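PDB 3L84: transketolase from Campylobacter jejuni, which is a homodimeric member of the transketolase family of thiamine diphosphate-dependent enzymes, each subunit built from three alpha/beta domains. Local coordinates for residues 116-121 with 390-395; 396-401 with 409-414; 420-425 with 463-468. One frame throughout, in Å; residues are numbered along the deposited sequence.

Overall arrangement
The three contacts form a close triangle in the middle of the subunit: centre to centre, contacts 1 and 2 lie about 10 Å apart, contacts 2 and 3 about 12 Å, and contacts 1 and 3 about 14 Å. Contact 1 joins the thiamine diphosphate-binding and pyrimidine-binding parts of the chain, whereas contacts 2 and 3 stay within the latter. Helix 391-404 serves contacts 1 and 2. It leads into strand 408-414 of the six-stranded parallel sheet, which is followed by helix 418-431 of contact 3. Contacts 1 and 3 both touch the second subunit, so the packing inside one chain continues directly into the dimer interface.

Contact 1. Residues 116-121 with 390-395; sequences LGQGVA and REHAMA
The carboxamide of Gln118 meets the imidazole of His392 obliquely, the two planes turned 50° apart and the side chains crossing at about a right angle. NE2 of Gln118 is the atom that touches, 3.0 Å from CE1 of His392. Tyr420 of the second subunit serves both groups: its ring meets the imidazole edge-to-face, and its OH is hydrogen-bonded to Gln118 NE2. Pro423 packs on the imidazole and Ala424 on the glutamine, both from helix 418-431 of the same chain. The glutamine reaches the histidine by a bend of its chain at chi2, while His392 has CG anti to its backbone N (chi1 -161°), which carries the ring toward helix 118-137.

Here two helix beginnings meet, one from the thiamine diphosphate-binding domain and one from the pyrimidine-binding domain, a junction within one subunit that the partner subunit also reaches. Small residues suit the narrow gap between the backbones: Ala121 CB sits 4.4 Å from Ala393 CA. Gly117, the N-cap residue, has a positive phi of 88°, easily adopted by glycine. Acidic side chains receive backbone N-H groups at both helix starts, Asp154 that of Gly117 and Glu162 that of Ala393.

Contact 2. Residues 396-401 with 409-414; sequences AINNAF and PFSATF
Helix segment 396-401 runs almost antiparallel to strand 409-414, at 168° with the axes 8.1 Å apart at closest approach, and the backbones come nearest where Asn398 faces Pro409. Side chains alternate along the strand, so Pro409 and Ser411 are directed at the helix while Phe410 and Ala412 turn the other way. The helix answers with Asn398 and Phe401, three residues apart and therefore on nearly the same side.

Pro409 fits between them. Its CB lies 4.0 Å from Phe401 CB, and its CG is 3.5 Å from the carbonyl O of Asn398; the compact proline ring can approach the helix backbone this closely. Asn398 slides past Pro409 in the opposite direction, its CB 4.1 Å from Pro409 CB, and continues to Ser411, whose OG is 3.5 Å from the same Asn398 CB. The phenylalanine ring itself leads away from the strand: the carbonyl O of Ile397 lies in plane at its edge, and Phe407 packs against it edge-to-face.

The OG of Ser411, beside its own backbone N (chi1 -60°), is hydrogen-bonded to NE2 of His435, whose ND1 is hydrogen-bonded to OD1 of Asn399. One imidazole thus connects the strand to the helix, and small polar residues suit both ends of this buried link.

Helix 391-404 is the connecting helix of a beta-alpha-beta crossover between parallel strands 384-386 and 408-414, with strand 358-362 between them in the sheet of the pyrimidine-binding domain; the contact is its packing on the strand that follows.

Contact 3. Residues 420-425 with 463-468; sequences YLKPAA and RAMPNF
The ammonium NZ of Lys422 reaches the selenium of Met465, modelled as selenomethionine, at 3.4 Å, but Glu457 and Glu419 of the second subunit both form salt bridges with this nitrogen. Lysine and selenomethionine meet tip to tip. The Met465 chain is extended through chi1 and chi2 and bends at chi3 (33°), while Lys422 starts with CG anti to its backbone N (chi1 173°) and then bends at chi2 and chi4. The methylenes share in the contact, with Lys422 CE 3.9 Å from Met465 CE. Methionine suits this place because its long, flexible chain lays a methyl and a polarisable chalcogen, sulfur in the natural residue, against the lysine methylenes and ammonium.

One helical turn further on, Ala425 points at the loop that follows helix 458-464. Its CB packs 4.2 Å from CZ of Phe468 and 4.4 Å from CE of Met465, a methyl being small enough to let both approach. The carbonyl O of Ala425 lies in the plane of the Phe468 ring, at its edge and 3.5 Å from CE1, where the weakly positive ring hydrogens would favour an oxygen. Phe462 meets this ring edge-to-face. Helix 418-431 is kinked here, since neither Pro423, which has no N-H, nor Ala424 bonds regularly to the preceding turn.

Across the two segments there are only van der Waals contacts and this carbonyl-to-ring-edge contact, with no hydrogen bond; the ionic bonds of Lys422 go to the second subunit. Two carboxylates near NZ would favour its charged form, and their location ties this packing to the dimer interface.

Contact 1. Residues 116-121 with 390-395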
loop_
_atom_site.group_PDB
_atom_site.type_symbol
_atom_site.label_atom_id
_atom_site.label_comp_id
_atom_site.label_asym_id
_atom_site.label_seq_id
_atom_site.Cartn_x
_atom_site.Cartn_y
_atom_site.Cartn_z
ATOM N N LEU A 116 6.315 -7.973 6.485
ATOM C CA LEU A 116 5.588 -8.363 7.670
ATOM C C LEU A 116 4.080 -8.219 7.485
ATOM O O LEU A 116 3.566 -7.360 6.731
ATOM C CB LEU A 116 6.102 -7.564 8.880
ATOM C CG LEU A 116 7.549 -7.907 9.299
ATOM C CD1 LEU A 116 8.206 -6.812 10.149
ATOM C CD2 LEU A 116 7.550 -9.241 10.041
ATOM N N GLY A 117 3.365 -9.086 8.171
ATOM C CA GLY A 117 1.924 -9.157 8.098
ATOM C C GLY A 117 1.404 -10.047 6.995
ATOM O O GLY A 117 0.354 -10.658 7.133
ATOM N N GLN A 118 2.105 -10.109 5.867
ATOM C CA GLN A 118 1.613 -10.848 4.695
ATOM C C GLN A 118 1.247 -12.278 5.058
ATOM O O GLN A 118 0.183 -12.781 4.692
ATOM C CB GLN A 118 2.646 -10.901 3.540
ATOM C CG GLN A 118 3.023 -9.589 2.877
ATOM C CD GLN A 118 1.863 -8.910 2.201
ATOM O OE1 GLN A 118 1.068 -9.571 1.496
ATOM N NE2 GLN A 118 1.774 -7.571 2.370
ATOM N N GLY A 119 2.146 -12.936 5.776
ATOM C CA GLY A 119 2.000 -14.353 6.035
ATOM C C GLY A 119 0.759 -14.665 6.864
ATOM O O GLY A 119 0.132 -15.705 6.684
ATOM N N VAL A 120 0.398 -13.797 7.803
ATOM C CA VAL A 120 -0.814 -13.971 8.577
ATOM C C VAL A 120 -2.035 -13.955 7.648
ATOM O O VAL A 120 -2.904 -14.837 7.745
ATOM C CB VAL A 120 -0.965 -12.884 9.673
ATOM C CG1 VAL A 120 -2.335 -13.005 10.394
ATOM C CG2 VAL A 120 0.197 -13.003 10.699
ATOM N N ALA A 121 -2.093 -12.972 6.730
ATOM C CA ALA A 121 -3.187 -12.907 5.777
ATOM C C ALA A 121 -3.140 -14.106 4.832
ATOM O O ALA A 121 -4.179 -14.629 4.438
ATOM C CB ALA A 121 -3.150 -11.571 5.003
ATOM N N ARG A 390 -11.046 -4.148 2.428
ATOM C CA ARG A 390 -9.819 -4.786 2.871
ATOM C C ARG A 390 -8.969 -5.166 1.673
ATOM O O ARG A 390 -8.711 -6.335 1.387
ATOM C CB ARG A 390 -10.130 -6.061 3.689
ATOM C CG ARG A 390 -10.975 -5.870 4.930
ATOM C CD ARG A 390 -11.155 -7.201 5.622
ATOM N NE ARG A 390 -12.049 -7.161 6.773
ATOM C CZ ARG A 390 -13.331 -7.491 6.756
ATOM N NH1 ARG A 390 -13.951 -7.889 5.666
ATOM N NH2 ARG A 390 -14.001 -7.461 7.902
ATOM N N GLU A 391 -8.564 -4.190 0.909
ATOM C CA GLU A 391 -7.866 -4.479 -0.339
ATOM C C GLU A 391 -6.619 -5.308 -0.111
ATOM O O GLU A 391 -6.331 -6.243 -0.860
ATOM C CB GLU A 391 -7.491 -3.203 -1.109
ATOM C CG GLU A 391 -8.637 -2.360 -1.600
ATOM C CD GLU A 391 -9.133 -1.366 -0.572
ATOM O OE1 GLU A 391 -8.591 -1.292 0.570
ATOM O OE2 GLU A 391 -10.080 -0.616 -0.913
ATOM N N HIS A 392 -5.847 -4.928 0.891
ATOM C CA HIS A 392 -4.542 -5.562 1.089
ATOM C C HIS A 392 -4.703 -7.016 1.501
ATOM O O HIS A 392 -4.105 -7.913 0.900
ATOM C CB HIS A 392 -3.746 -4.758 2.083
ATOM C CG HIS A 392 -2.279 -4.961 2.106
ATOM N ND1 HIS A 392 -1.524 -5.691 1.216
ATOM C CD2 HIS A 392 -1.411 -4.389 2.977
ATOM C CE1 HIS A 392 -0.234 -5.564 1.561
ATOM N NE2 HIS A 392 -0.158 -4.813 2.628
ATOM N N ALA A 393 -5.510 -7.280 2.522
ATOM C CA ALA A 393 -5.770 -8.661 2.928
ATOM C C ALA A 393 -6.401 -9.443 1.779
ATOM O O ALA A 393 -6.103 -10.621 1.623
ATOM C CB ALA A 393 -6.646 -8.701 4.185
HETATM N N MSE A 394 -7.286 -8.831 1.001
HETATM C CA MSE A 394 -7.860 -9.548 -0.145
HETATM C C MSE A 394 -6.780 -10.119 -1.043
HETATM O O MSE A 394 -6.791 -11.312 -1.425
HETATM C CB MSE A 394 -8.759 -8.614 -0.971
HETATM C CG MSE A 394 -9.177 -9.191 -2.301
HETATM SE SE MSE A 394 -10.367 -8.021 -3.295
HETATM C CE MSE A 394 -9.077 -6.591 -3.700
ATOM N N ALA A 395 -5.835 -9.270 -1.424
ATOM C CA ALA A 395 -4.781 -9.757 -2.325
ATOM C C ALA A 395 -3.906 -10.834 -1.672
ATOM O O ALA A 395 -3.541 -11.802 -2.335
ATOM C CB ALA A 395 -3.931 -8.566 -2.810
#

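Contact 2. Residues 396-401 with 409-414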
loop_
_atom_site.group_PDB
_atom_site.type_symbol
_atom_site.label_atom_id
_atom_site.label_comp_id
_atom_site.label_asym_id
_atom_site.label_seq_id
_atom_site.Cartn_x
_atom_site.Cartn_y
_atom_site.Cartn_z
ATOM N N ALA A 396 -3.535 -10.689 -0.414
ATOM C CA ALA A 396 -2.721 -11.683 0.286
ATOM C C ALA A 396 -3.495 -12.991 0.463
ATOM O O ALA A 396 -2.933 -14.094 0.359
ATOM C CB ALA A 396 -2.208 -11.126 1.631
ATOM N N ILE A 397 -4.781 -12.903 0.729
ATOM C CA ILE A 397 -5.642 -14.109 0.826
ATOM C C ILE A 397 -5.701 -14.817 -0.515
ATOM O O ILE A 397 -5.538 -16.040 -0.594
ATOM C CB ILE A 397 -7.072 -13.717 1.297
ATOM C CG1 ILE A 397 -7.069 -13.458 2.796
ATOM C CG2 ILE A 397 -8.139 -14.764 0.893
ATOM C CD1 ILE A 397 -8.249 -12.683 3.359
ATOM N N ASN A 398 -5.889 -14.053 -1.591
ATOM C CA ASN A 398 -5.963 -14.665 -2.908
ATOM C C ASN A 398 -4.618 -15.189 -3.388
ATOM O O ASN A 398 -4.579 -16.167 -4.140
ATOM C CB ASN A 398 -6.593 -13.695 -3.898
ATOM C CG ASN A 398 -8.106 -13.724 -3.893
ATOM O OD1 ASN A 398 -8.747 -12.769 -4.464
ATOM N ND2 ASN A 398 -8.684 -14.736 -3.363
ATOM N N ASN A 399 -3.499 -14.634 -2.902
ATOM C CA ASN A 399 -2.195 -15.258 -3.164
ATOM C C ASN A 399 -2.178 -16.686 -2.628
ATOM O O ASN A 399 -1.650 -17.594 -3.268
ATOM C CB ASN A 399 -1.063 -14.453 -2.539
ATOM C CG ASN A 399 -0.734 -13.185 -3.257
ATOM O OD1 ASN A 399 -1.134 -12.954 -4.391
ATOM N ND2 ASN A 399 0.039 -12.326 -2.577
ATOM N N ALA A 400 -2.776 -16.895 -1.460
ATOM C CA ALA A 400 -2.880 -18.216 -0.893
ATOM C C ALA A 400 -3.882 -19.100 -1.638
ATOM O O ALA A 400 -3.590 -20.280 -1.837
ATOM C CB ALA A 400 -3.233 -18.114 0.621
ATOM N N PHE A 401 -5.022 -18.572 -2.054
ATOM C CA PHE A 401 -5.922 -19.339 -2.913
ATOM C C PHE A 401 -5.160 -19.848 -4.118
ATOM O O PHE A 401 -5.360 -20.985 -4.555
ATOM C CB PHE A 401 -7.146 -18.533 -3.390
ATOM C CG PHE A 401 -8.346 -18.561 -2.471
ATOM C CD1 PHE A 401 -8.452 -17.737 -1.379
ATOM C CD2 PHE A 401 -9.383 -19.457 -2.734
ATOM C CE1 PHE A 401 -9.569 -17.782 -0.558
ATOM C CE2 PHE A 401 -10.511 -19.503 -1.913
ATOM C CZ PHE A 401 -10.608 -18.660 -0.842
ATOM N N PRO A 409 -7.929 -17.555 -8.637
ATOM C CA PRO A 409 -8.619 -16.453 -7.976
ATOM C C PRO A 409 -8.453 -15.118 -8.677
ATOM O O PRO A 409 -7.442 -14.851 -9.337
ATOM C CB PRO A 409 -7.941 -16.394 -6.623
ATOM C CG PRO A 409 -6.517 -16.713 -6.963
ATOM C CD PRO A 409 -6.611 -17.783 -8.033
ATOM N N PHE A 410 -9.445 -14.250 -8.478
ATOM C CA PHE A 410 -9.320 -12.844 -8.867
ATOM C C PHE A 410 -9.653 -11.926 -7.716
ATOM O O PHE A 410 -10.501 -12.201 -6.880
ATOM C CB PHE A 410 -10.174 -12.478 -10.127
ATOM C CG PHE A 410 -11.666 -12.474 -9.911
ATOM C CD1 PHE A 410 -12.314 -11.339 -9.402
ATOM C CD2 PHE A 410 -12.408 -13.604 -10.170
ATOM C CE1 PHE A 410 -13.696 -11.357 -9.204
ATOM C CE2 PHE A 410 -13.784 -13.617 -9.972
ATOM C CZ PHE A 410 -14.414 -12.488 -9.491
ATOM N N SER A 411 -8.898 -10.815 -7.654
ATOM C CA SER A 411 -9.044 -9.717 -6.688
ATOM C C SER A 411 -9.465 -8.477 -7.428
ATOM O O SER A 411 -8.842 -8.154 -8.444
ATOM C CB SER A 411 -7.699 -9.408 -6.003
ATOM O OG SER A 411 -7.209 -10.542 -5.293
ATOM N N ALA A 412 -10.471 -7.745 -6.950
ATOM C CA ALA A 412 -10.988 -6.576 -7.648
ATOM C C ALA A 412 -11.103 -5.373 -6.758
ATOM O O ALA A 412 -11.561 -5.462 -5.613
ATOM C CB ALA A 412 -12.344 -6.895 -8.321
ATOM N N THR A 413 -10.753 -4.217 -7.316
ATOM C CA THR A 413 -11.008 -2.919 -6.701
ATOM C C THR A 413 -10.861 -1.836 -7.769
ATOM O O THR A 413 -10.595 -2.133 -8.957
ATOM C CB THR A 413 -10.065 -2.663 -5.482
ATOM O OG1 THR A 413 -10.422 -1.425 -4.847
ATOM C CG2 THR A 413 -8.574 -2.637 -5.868
ATOM N N PHE A 414 -11.064 -0.597 -7.390
ATOM C CA PHE A 414 -10.737 0.498 -8.294
ATOM C C PHE A 414 -9.238 0.562 -8.486
ATOM O O PHE A 414 -8.436 0.308 -7.554
ATOM C CB PHE A 414 -11.149 1.852 -7.691
ATOM C CG PHE A 414 -12.648 2.103 -7.571
ATOM C CD1 PHE A 414 -13.559 1.568 -8.451
ATOM C CD2 PHE A 414 -13.131 2.946 -6.557
ATOM C CE1 PHE A 414 -14.922 1.833 -8.329
ATOM C CE2 PHE A 414 -14.499 3.207 -6.463
ATOM C CZ PHE A 414 -15.367 2.670 -7.349
#

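Contact 3. Residues 420-425 with 463-468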
loop_
_atom_site.group_PDB
_atom_site.type_symbol
_atom_site.label_atom_id
_atom_site.label_comp_id
_atom_site.label_asym_id
_atom_site.label_seq_id
_atom_site.Cartn_x
_atom_site.Cartn_y
_atom_site.Cartn_z
ATOM N N TYR A 420 -3.336 0.214 -2.266
ATOM C CA TYR A 420 -3.525 -0.416 -0.951
ATOM C C TYR A 420 -3.079 -1.852 -0.959
ATOM O O TYR A 420 -2.730 -2.354 0.132
ATOM C CB TYR A 420 -4.995 -0.347 -0.511
ATOM C CG TYR A 420 -5.477 0.954 0.100
ATOM C CD1 TYR A 420 -5.560 2.119 -0.616
ATOM C CD2 TYR A 420 -5.949 0.975 1.418
ATOM C CE1 TYR A 420 -6.051 3.287 -0.052
ATOM C CE2 TYR A 420 -6.444 2.143 2.003
ATOM C CZ TYR A 420 -6.511 3.296 1.262
ATOM O OH TYR A 420 -7.014 4.469 1.846
ATOM N N LEU A 421 -3.082 -2.532 -2.104
ATOM C CA LEU A 421 -2.741 -3.963 -2.193
ATOM C C LEU A 421 -1.409 -4.261 -2.876
ATOM O O LEU A 421 -1.011 -5.440 -3.005
ATOM C CB LEU A 421 -3.892 -4.803 -2.787
ATOM C CG LEU A 421 -4.380 -4.414 -4.187
ATOM C CD1 LEU A 421 -3.360 -4.687 -5.303
ATOM C CD2 LEU A 421 -5.694 -5.164 -4.484
ATOM N N LYS A 422 -0.697 -3.226 -3.341
ATOM C CA LYS A 422 0.529 -3.400 -4.123
ATOM C C LYS A 422 1.558 -4.323 -3.447
ATOM O O LYS A 422 2.156 -5.132 -4.142
ATOM C CB LYS A 422 1.107 -2.030 -4.469
ATOM C CG LYS A 422 2.488 -2.013 -5.150
ATOM C CD LYS A 422 2.530 -2.645 -6.509
ATOM C CE LYS A 422 3.946 -2.617 -7.092
ATOM N NZ LYS A 422 4.826 -3.589 -6.360
ATOM N N PRO A 423 1.766 -4.253 -2.125
ATOM C CA PRO A 423 2.817 -5.141 -1.563
ATOM C C PRO A 423 2.493 -6.608 -1.746
ATOM O O PRO A 423 3.378 -7.436 -1.947
ATOM C CB PRO A 423 2.848 -4.756 -0.072
ATOM C CG PRO A 423 2.341 -3.385 -0.040
ATOM C CD PRO A 423 1.263 -3.298 -1.119
ATOM N N ALA A 424 1.213 -6.982 -1.679
ATOM C CA ALA A 424 0.776 -8.350 -1.898
ATOM C C ALA A 424 0.782 -8.703 -3.374
ATOM O O ALA A 424 1.116 -9.824 -3.737
ATOM C CB ALA A 424 -0.639 -8.564 -1.292
ATOM N N ALA A 425 0.433 -7.760 -4.258
ATOM C CA ALA A 425 0.600 -8.002 -5.683
ATOM C C ALA A 425 2.047 -8.343 -6.012
ATOM O O ALA A 425 2.333 -9.192 -6.852
ATOM C CB ALA A 425 0.098 -6.807 -6.515
ATOM N N ARG A 463 3.475 -1.524 -14.703
ATOM C CA ARG A 463 4.380 -1.835 -15.789
ATOM C C ARG A 463 5.789 -2.009 -15.289
ATOM O O ARG A 463 6.493 -2.919 -15.773
ATOM C CB ARG A 463 4.324 -0.771 -16.863
ATOM C CG ARG A 463 3.008 -0.793 -17.613
ATOM C CD ARG A 463 2.927 0.368 -18.557
ATOM N NE ARG A 463 1.738 0.296 -19.406
ATOM C CZ ARG A 463 1.276 1.312 -20.097
ATOM N NH1 ARG A 463 1.806 2.517 -19.953
ATOM N NH2 ARG A 463 0.194 1.135 -20.862
ATOM N N ALA A 464 6.234 -1.246 -14.293
ATOM C CA ALA A 464 7.592 -1.356 -13.783
ATOM C C ALA A 464 7.797 -2.609 -12.936
ATOM O O ALA A 464 8.920 -3.099 -12.830
ATOM C CB ALA A 464 7.954 -0.138 -12.961
HETATM N N MSE A 465 6.767 -3.111 -12.266
HETATM C CA MSE A 465 6.866 -4.316 -11.467
HETATM C C MSE A 465 7.177 -5.530 -12.349
HETATM O O MSE A 465 6.406 -5.861 -13.265
HETATM C CB MSE A 465 5.560 -4.533 -10.709
HETATM C CG MSE A 465 5.590 -5.804 -9.844
HETATM SE SE MSE A 465 4.066 -6.022 -8.654
HETATM C CE MSE A 465 2.631 -5.198 -9.712
ATOM N N PRO A 466 8.268 -6.235 -12.060
ATOM C CA PRO A 466 8.539 -7.448 -12.825
ATOM C C PRO A 466 7.468 -8.519 -12.704
ATOM O O PRO A 466 6.726 -8.556 -11.716
ATOM C CB PRO A 466 9.880 -7.930 -12.237
ATOM C CG PRO A 466 10.516 -6.686 -11.710
ATOM C CD PRO A 466 9.378 -5.901 -11.151
ATOM N N ASN A 467 7.470 -9.451 -13.657
ATOM C CA ASN A 467 6.625 -10.640 -13.607
ATOM C C ASN A 467 5.128 -10.326 -13.487
ATOM O O ASN A 467 4.410 -11.002 -12.779
ATOM C CB ASN A 467 7.012 -11.602 -12.459
ATOM C CG ASN A 467 8.346 -12.237 -12.618
ATOM O OD1 ASN A 467 8.943 -12.214 -13.715
ATOM N ND2 ASN A 467 8.809 -12.887 -11.562
ATOM N N PHE A 468 4.694 -9.298 -14.187
ATOM C CA PHE A 468 3.298 -8.905 -14.290
ATOM C C PHE A 468 3.021 -8.539 -15.702
ATOM O O PHE A 468 3.863 -7.868 -16.383
ATOM C CB PHE A 468 2.964 -7.664 -13.449
ATOM C CG PHE A 468 1.934 -7.896 -12.387
ATOM C CD1 PHE A 468 2.338 -8.243 -11.147
ATOM C CD2 PHE A 468 0.573 -7.883 -12.665
ATOM C CE1 PHE A 468 1.483 -8.480 -10.190
ATOM C CE2 PHE A 468 -0.331 -8.117 -11.617
ATOM C CZ PHE A 468 0.129 -8.444 -10.414
#